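Local atomic coordinates of ATP-dependent Clp protease adapter protein ClpS 2 (Agrobacterium tumefaciens, PDB entry 4YJM), a protein that probably modulates the specificity of ATP-dependent degradation by ClpAP, as an N-degron adaptor that binds the N-terminal domain of the chaperone ClpA. Residues V26-D31 with F93-T98; P35-T40 with T53-M58; T79-A84 with F97-E102. All blocks are in the same frame, centred on the assembly; numbering follows the deposited sequence.

Contact 1. Residues V26-D31 with F93-T98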
# COMPACT_ATOMS: atom_id res chain seq x y z
N VAL A 26 3.39 -3.66 4.75
CA VAL A 26 2.74 -2.46 4.23
C VAL A 26 1.35 -2.86 3.74
O VAL A 26 1.23 -3.76 2.91
CB VAL A 26 3.57 -1.83 3.07
CG1 VAL A 26 2.86 -0.61 2.51
CG2 VAL A 26 4.96 -1.49 3.55
N MET A 27 0.33 -2.18 4.25
CA MET A 27 -1.08 -2.48 3.98
C MET A 27 -1.67 -1.37 3.14
O MET A 27 -1.50 -0.22 3.46
CB MET A 27 -1.93 -2.56 5.28
CG MET A 27 -1.37 -3.47 6.38
SD MET A 27 -1.28 -5.14 5.80
CE MET A 27 -3.03 -5.62 5.83
N LEU A 28 -2.37 -1.73 2.08
CA LEU A 28 -3.31 -0.84 1.41
C LEU A 28 -4.70 -0.91 2.05
O LEU A 28 -5.26 -2.02 2.22
CB LEU A 28 -3.41 -1.22 -0.08
CG LEU A 28 -4.57 -0.56 -0.83
CD1 LEU A 28 -4.28 0.93 -1.03
CD2 LEU A 28 -4.84 -1.27 -2.14
N LEU A 29 -5.29 0.25 2.36
CA LEU A 29 -6.65 0.30 2.92
C LEU A 29 -7.70 0.58 1.86
O LEU A 29 -7.45 1.32 0.92
CB LEU A 29 -6.78 1.39 4.01
CG LEU A 29 -5.78 1.37 5.16
CD1 LEU A 29 -6.23 2.40 6.22
CD2 LEU A 29 -5.67 -0.01 5.79
N ASN A 30 -8.86 -0.02 2.02
CA ASN A 30 -9.97 0.24 1.11
C ASN A 30 -10.49 1.65 1.29
O ASN A 30 -10.43 2.19 2.40
CB ASN A 30 -11.11 -0.75 1.36
CG ASN A 30 -12.31 -0.52 0.43
OD1 ASN A 30 -12.20 -0.64 -0.79
ND2 ASN A 30 -13.46 -0.20 1.02
N ASP A 31 -10.95 2.26 0.20
CA ASP A 31 -11.82 3.43 0.30
C ASP A 31 -12.75 3.53 -0.90
O ASP A 31 -12.56 2.84 -1.91
CB ASP A 31 -11.01 4.73 0.45
CG ASP A 31 -10.28 5.14 -0.85
OD1 ASP A 31 -10.94 5.47 -1.84
OD2 ASP A 31 -9.04 5.14 -0.86
N PHE A 93 -7.21 12.77 -2.65
CA PHE A 93 -7.85 11.48 -2.41
C PHE A 93 -7.55 10.99 -1.00
O PHE A 93 -6.52 11.35 -0.42
CB PHE A 93 -7.37 10.43 -3.39
CG PHE A 93 -7.64 10.76 -4.82
CD1 PHE A 93 -8.88 11.22 -5.24
CD2 PHE A 93 -6.64 10.61 -5.76
CE1 PHE A 93 -9.11 11.53 -6.58
CE2 PHE A 93 -6.86 10.89 -7.09
CZ PHE A 93 -8.10 11.36 -7.51
N PRO A 94 -8.44 10.13 -0.44
CA PRO A 94 -8.24 9.57 0.90
C PRO A 94 -7.34 8.34 0.93
O PRO A 94 -7.18 7.76 1.99
CB PRO A 94 -9.67 9.22 1.34
CG PRO A 94 -10.35 8.85 0.08
CD PRO A 94 -9.77 9.78 -0.98
N LEU A 95 -6.76 7.97 -0.22
CA LEU A 95 -5.85 6.82 -0.31
C LEU A 95 -4.87 6.73 0.85
O LEU A 95 -4.13 7.67 1.14
CB LEU A 95 -5.06 6.88 -1.63
CG LEU A 95 -4.08 5.74 -1.89
CD1 LEU A 95 -4.84 4.42 -2.04
CD2 LEU A 95 -3.32 6.06 -3.13
N MET A 96 -4.85 5.58 1.50
CA MET A 96 -4.03 5.35 2.68
C MET A 96 -3.30 4.02 2.69
O MET A 96 -3.92 2.95 2.50
CB MET A 96 -4.92 5.43 3.94
CG MET A 96 -4.18 5.20 5.26
SD MET A 96 -2.98 6.50 5.62
CE MET A 96 -4.05 7.91 5.57
N PHE A 97 -1.98 4.08 2.88
CA PHE A 97 -1.14 2.92 3.15
C PHE A 97 -0.64 3.00 4.59
O PHE A 97 -0.29 4.08 5.05
CB PHE A 97 0.03 2.84 2.22
CG PHE A 97 -0.34 2.60 0.79
CD1 PHE A 97 -0.08 1.38 0.21
CD2 PHE A 97 -0.90 3.62 0.01
CE1 PHE A 97 -0.40 1.16 -1.13
CE2 PHE A 97 -1.20 3.40 -1.32
CZ PHE A 97 -0.96 2.19 -1.88
N THR A 98 -0.64 1.86 5.30
CA THR A 98 -0.21 1.83 6.70
C THR A 98 0.86 0.77 6.88
O THR A 98 1.09 -0.03 5.98
CB THR A 98 -1.40 1.53 7.65
OG1 THR A 98 -1.86 0.20 7.39
CG2 THR A 98 -2.55 2.45 7.41
O HOH W 1 -7.46 4.01 1.06
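L28 and F97 face each other as a non-hydrogen-bonded pair, flanked by M27 and T98, the hydrogen-bonded pair. M27 N donates to T98 O almost straight (2.9 Å, N-H...O 175°), T98 N returns the bond to M27 O, and L29 N to M96 O (3.0 Å) adds a third beyond the last regular pair. The L28 side chain already lies on the face of the sheet that bears F97, and with CG anti to its backbone N (chi1 168°) its end, CD1, comes closer to the ring. Its CB passes CE1 of the F97 ring at 4.0 Å. From CG the branches part: CD1 settles over one face of that ring, 3.9 Å from the centroid in a CH-pi contact, and also touches CD1 of L95 (3.7 Å), while CD2 reaches V57 of helix 51-64. Past L29 the backbones diverge, and a water fills in, donating to L29 O and to D31 OD2 (2.7 Å) and accepting from M96 N. D31 OD1 meanwhile takes the amides of Y33 and T34, so both carboxylate oxygens are held. This is the pairing of central and edge strands in the three-stranded antiparallel sheet of the ClpS fold.

Contact 2. Residues P35-T40 with T53-M58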
# COMPACT_ATOMS: atom_id res chain seq x y z
N PRO A 35 -9.71 6.77 -7.31
CA PRO A 35 -9.94 5.97 -8.51
C PRO A 35 -9.04 4.74 -8.62
O PRO A 35 -7.85 4.80 -8.32
CB PRO A 35 -9.66 6.94 -9.67
CG PRO A 35 -9.73 8.30 -9.07
CD PRO A 35 -9.32 8.16 -7.63
N ARG A 36 -9.64 3.66 -9.09
CA ARG A 36 -8.97 2.38 -9.26
C ARG A 36 -7.69 2.54 -10.08
O ARG A 36 -6.65 1.99 -9.75
CB ARG A 36 -9.95 1.40 -9.92
CG ARG A 36 -9.43 -0.01 -10.19
CD ARG A 36 -10.56 -0.97 -10.59
NE ARG A 36 -11.65 -0.96 -9.61
CZ ARG A 36 -12.82 -0.34 -9.76
NH1 ARG A 36 -13.10 0.33 -10.88
NH2 ARG A 36 -13.73 -0.40 -8.80
N GLU A 37 -7.77 3.31 -11.15
CA GLU A 37 -6.64 3.45 -12.06
C GLU A 37 -5.52 4.29 -11.44
O GLU A 37 -4.36 4.11 -11.80
CB GLU A 37 -7.10 4.06 -13.38
CG GLU A 37 -7.91 3.11 -14.23
CD GLU A 37 -7.21 1.78 -14.44
OE1 GLU A 37 -5.96 1.76 -14.51
OE2 GLU A 37 -7.91 0.75 -14.52
N PHE A 38 -5.86 5.18 -10.51
CA PHE A 38 -4.85 5.93 -9.76
C PHE A 38 -4.11 5.00 -8.84
O PHE A 38 -2.88 5.06 -8.75
CB PHE A 38 -5.47 7.08 -8.95
CG PHE A 38 -4.43 7.95 -8.24
CD1 PHE A 38 -3.65 8.87 -8.96
CD2 PHE A 38 -4.24 7.86 -6.88
CE1 PHE A 38 -2.69 9.66 -8.31
CE2 PHE A 38 -3.29 8.63 -6.23
CZ PHE A 38 -2.52 9.53 -6.94
N VAL A 39 -4.83 4.13 -8.13
CA VAL A 39 -4.15 3.19 -7.20
C VAL A 39 -3.21 2.29 -7.97
O VAL A 39 -2.11 1.99 -7.49
CB VAL A 39 -5.16 2.33 -6.38
CG1 VAL A 39 -4.46 1.40 -5.38
CG2 VAL A 39 -6.09 3.23 -5.62
N THR A 40 -3.62 1.82 -9.14
CA THR A 40 -2.75 1.00 -9.97
C THR A 40 -1.41 1.70 -10.26
O THR A 40 -0.34 1.08 -10.14
CB THR A 40 -3.45 0.63 -11.27
OG1 THR A 40 -4.44 -0.37 -11.00
CG2 THR A 40 -2.48 0.08 -12.31
N THR A 53 -1.41 -7.91 -10.58
CA THR A 53 -1.16 -8.06 -9.15
C THR A 53 -1.84 -6.96 -8.32
O THR A 53 -2.51 -7.24 -7.31
CB THR A 53 0.35 -8.06 -8.84
OG1 THR A 53 0.99 -9.08 -9.61
CG2 THR A 53 0.58 -8.33 -7.36
N GLY A 54 -1.64 -5.71 -8.73
CA GLY A 54 -2.31 -4.57 -8.12
C GLY A 54 -3.82 -4.73 -8.02
O GLY A 54 -4.42 -4.44 -6.98
N ARG A 55 -4.45 -5.21 -9.09
CA ARG A 55 -5.90 -5.35 -9.09
C ARG A 55 -6.34 -6.43 -8.11
O ARG A 55 -7.42 -6.33 -7.52
CB ARG A 55 -6.41 -5.68 -10.51
CG ARG A 55 -6.40 -4.51 -11.51
CD ARG A 55 -6.88 -5.00 -12.88
NE ARG A 55 -6.82 -3.97 -13.92
CZ ARG A 55 -7.13 -4.19 -15.19
NH1 ARG A 55 -7.51 -5.40 -15.59
NH2 ARG A 55 -7.05 -3.21 -16.07
N ARG A 56 -5.53 -7.46 -7.92
CA ARG A 56 -5.85 -8.49 -6.94
C ARG A 56 -5.69 -7.90 -5.52
O ARG A 56 -6.41 -8.26 -4.57
CB ARG A 56 -4.98 -9.73 -7.16
CG ARG A 56 -5.26 -10.42 -8.51
CD ARG A 56 -4.30 -11.56 -8.80
NE ARG A 56 -4.45 -12.66 -7.85
CZ ARG A 56 -3.65 -13.72 -7.81
NH1 ARG A 56 -2.64 -13.84 -8.65
NH2 ARG A 56 -3.87 -14.67 -6.91
N VAL A 57 -4.75 -6.98 -5.37
CA VAL A 57 -4.52 -6.37 -4.05
C VAL A 57 -5.76 -5.51 -3.67
O VAL A 57 -6.30 -5.63 -2.56
CB VAL A 57 -3.22 -5.54 -4.04
CG1 VAL A 57 -3.10 -4.72 -2.74
CG2 VAL A 57 -1.99 -6.46 -4.17
N MET A 58 -6.23 -4.71 -4.60
CA MET A 58 -7.48 -3.97 -4.42
C MET A 58 -8.73 -4.80 -4.12
O MET A 58 -9.48 -4.49 -3.18
CB MET A 58 -7.70 -3.17 -5.66
CG MET A 58 -6.64 -2.07 -5.78
SD MET A 58 -7.06 -0.87 -7.09
CE MET A 58 -6.35 -1.66 -8.51
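M58 reaches across from helix 51-64 to V39, T40 and R36, packing two consecutive helices of the ClpS fold against each other. Around this point the segment axes run 122° apart and come no closer than 10.0 Å, a gap spanned largely by the one methionine. Its chain is extended as far as SD and then bends (chi3 -87°), which swings CE round toward helix 36-47. The side chains of V39 and M58 run antiparallel alongside each other, and SD lies 3.8 Å from V39 CB. Beyond the sulfur, the methyl CE faces R36 O at 3.9 Å and lies equally far from R36 CG, the aliphatic root of an arginine whose chain crosses it obliquely. L28 of the central strand also touches M58, joining this packing to the sheet.

The other side is looser and faces solvent. E37 and R55 lean toward each other, but OE2 of E37 stops 4.3 Å from NH2 of R55, too far for a salt bridge; R55 is poorly ordered and pairs instead with E51 of its own helix. The two segments share no hydrogen bond, and the contact rests on the sulfur and methyl group of M58. In ClpS relatives the hydrophobic pocket for the substrate's N-terminal residue lies between these helices, and in this apo structure the position of M58 and V39 is consistent with their lining it. At the buried end, T40 OG1 makes a weak, 3.5 Å bond back to R36 O in its own helix and meets CE of M58 at 3.4 Å.

Contact 3. Residues T79-A84 with F97-E102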
# COMPACT_ATOMS: atom_id res chain seq x y z
N THR A 79 8.76 4.30 5.00
CA THR A 79 9.06 5.23 3.91
C THR A 79 8.14 5.04 2.73
O THR A 79 7.58 6.00 2.20
CB THR A 79 10.53 5.07 3.43
OG1 THR A 79 11.37 5.52 4.48
CG2 THR A 79 10.83 5.96 2.24
N LYS A 80 7.98 3.80 2.29
CA LYS A 80 7.06 3.51 1.19
C LYS A 80 5.59 3.75 1.50
O LYS A 80 4.90 4.23 0.63
CB LYS A 80 7.23 2.09 0.73
CG LYS A 80 8.57 1.89 -0.03
CD LYS A 80 8.72 0.47 -0.55
CE LYS A 80 10.00 0.29 -1.35
NZ LYS A 80 10.14 1.29 -2.44
N ALA A 81 5.11 3.38 2.69
CA ALA A 81 3.74 3.67 3.05
C ALA A 81 3.51 5.17 2.97
O ALA A 81 2.47 5.62 2.46
CB ALA A 81 3.40 3.12 4.45
N LYS A 82 4.47 5.96 3.45
CA LYS A 82 4.27 7.40 3.44
C LYS A 82 4.34 7.99 2.01
O LYS A 82 3.57 8.87 1.68
CB LYS A 82 5.27 8.10 4.33
CG LYS A 82 5.23 9.65 4.22
CD LYS A 82 5.86 10.33 5.41
CE LYS A 82 5.65 11.85 5.37
NZ LYS A 82 6.37 12.46 4.22
N GLU A 83 5.25 7.51 1.17
CA GLU A 83 5.35 8.04 -0.20
C GLU A 83 4.08 7.74 -0.98
O GLU A 83 3.56 8.61 -1.71
CB GLU A 83 6.56 7.46 -0.96
CG GLU A 83 7.88 8.03 -0.45
CD GLU A 83 9.10 7.45 -1.19
OE1 GLU A 83 8.90 6.52 -2.00
OE2 GLU A 83 10.23 7.91 -0.94
N ALA A 84 3.56 6.52 -0.80
CA ALA A 84 2.38 6.10 -1.55
C ALA A 84 1.13 6.84 -1.05
O ALA A 84 0.30 7.32 -1.82
CB ALA A 84 2.20 4.62 -1.42
N PHE A 97 -1.98 4.08 2.88
CA PHE A 97 -1.14 2.92 3.15
C PHE A 97 -0.64 3.00 4.59
O PHE A 97 -0.29 4.08 5.05
CB PHE A 97 0.03 2.84 2.22
CG PHE A 97 -0.34 2.60 0.79
CD1 PHE A 97 -0.08 1.38 0.21
CD2 PHE A 97 -0.90 3.62 0.01
CE1 PHE A 97 -0.40 1.16 -1.13
CE2 PHE A 97 -1.20 3.40 -1.32
CZ PHE A 97 -0.96 2.19 -1.88
N THR A 98 -0.64 1.86 5.30
CA THR A 98 -0.21 1.83 6.70
C THR A 98 0.86 0.77 6.88
O THR A 98 1.09 -0.03 5.98
CB THR A 98 -1.40 1.53 7.65
OG1 THR A 98 -1.86 0.20 7.39
CG2 THR A 98 -2.55 2.45 7.41
N THR A 99 1.52 0.73 8.04
CA THR A 99 2.38 -0.41 8.36
C THR A 99 1.89 -1.12 9.60
O THR A 99 1.25 -0.53 10.47
CB THR A 99 3.84 0.01 8.60
OG1 THR A 99 3.94 0.76 9.81
CG2 THR A 99 4.38 0.85 7.44
N GLU A 100 2.21 -2.39 9.70
CA GLU A 100 1.97 -3.12 10.92
C GLU A 100 2.99 -4.22 11.05
O GLU A 100 3.45 -4.79 10.07
CB GLU A 100 0.53 -3.68 10.99
CG GLU A 100 0.20 -4.77 10.09
CD GLU A 100 -1.27 -5.20 10.22
OE1 GLU A 100 -2.17 -4.33 10.07
OE2 GLU A 100 -1.51 -6.40 10.48
N PRO A 101 3.34 -4.52 12.29
CA PRO A 101 4.38 -5.51 12.48
C PRO A 101 3.86 -6.89 12.06
O PRO A 101 2.67 -7.16 12.23
CB PRO A 101 4.66 -5.42 14.00
CG PRO A 101 3.47 -4.77 14.59
CD PRO A 101 2.93 -3.87 13.54
N GLU A 102 4.71 -7.74 11.50
CA GLU A 102 4.27 -9.10 11.16
C GLU A 102 4.34 -10.01 12.38
O GLU A 102 4.47 -9.54 13.51
CB GLU A 102 5.08 -9.70 9.98
CG GLU A 102 6.48 -10.22 10.28
CD GLU A 102 7.01 -11.21 9.20
OE1 GLU A 102 6.22 -11.71 8.37
OE2 GLU A 102 8.23 -11.48 9.21
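With chi1 at -66°, F97 carries its ring away from its own carbonyl carbon and under helix 74-91, where A84 CB meets it; T99 uses a first torsion of 69° to direct CG2, rather than its hydroxyl, to A81. The contact belongs to a split beta-alpha-beta unit: helix 74-91 connects the parallel strands 66-73 and 97-101, and strand 23-29 lies between them in the sheet. The helix returns over the strand it leads into, nearly antiparallel to it (164°), with the two segment axes only 7.1 Å apart. Such closeness fits the residues that face the strand, A81 and A84, one turn apart and each offering no more than a methyl group.

A84 CB sits over one face of the F97 ring, 3.7 Å from the centroid and close to the ring normal, in a CH-pi contact. The ring is thus held between this methyl and L28 CD1 on the opposite face, while V42 and F47 of helix 36-47 also touch A84. One turn earlier A81 packs on the strand backbone as much as on side chains: its O approaches F97 CB at 3.7 Å, and its CB lies 3.9 Å from F97 O. The polar tie between helix and strand is made by T85, whose hydroxyl is hydrogen-bonded to both A81 O and F97 N. Further along the strand the contact thins out to a single methyl pair, A81 CB against CG2 of T99 at 3.9 Å.

Overall arrangement
From the N terminus the chain first lays down central strand 23-29, whose partner in contact 1, strand 97-101, arrives more than sixty residues later; almost the whole fold lies within that loop. Contact 2 falls entirely inside it, closing a loop of 12 residues, the turn between helices 36-47 and 51-64 with the helical residues flanking it. Contact 3 begins after contact 2 is complete and joins helix 74-91 to the strand on which contact 1 also finishes, sharing F97 and T98 with it. Contacts 1 and 2 touch where F93 CZ meets P35 CD (3.4 Å), whereas contacts 2 and 3 stay about 5 Å apart at nearest atoms. Together they join strand to strand, helix to helix and helix to sheet.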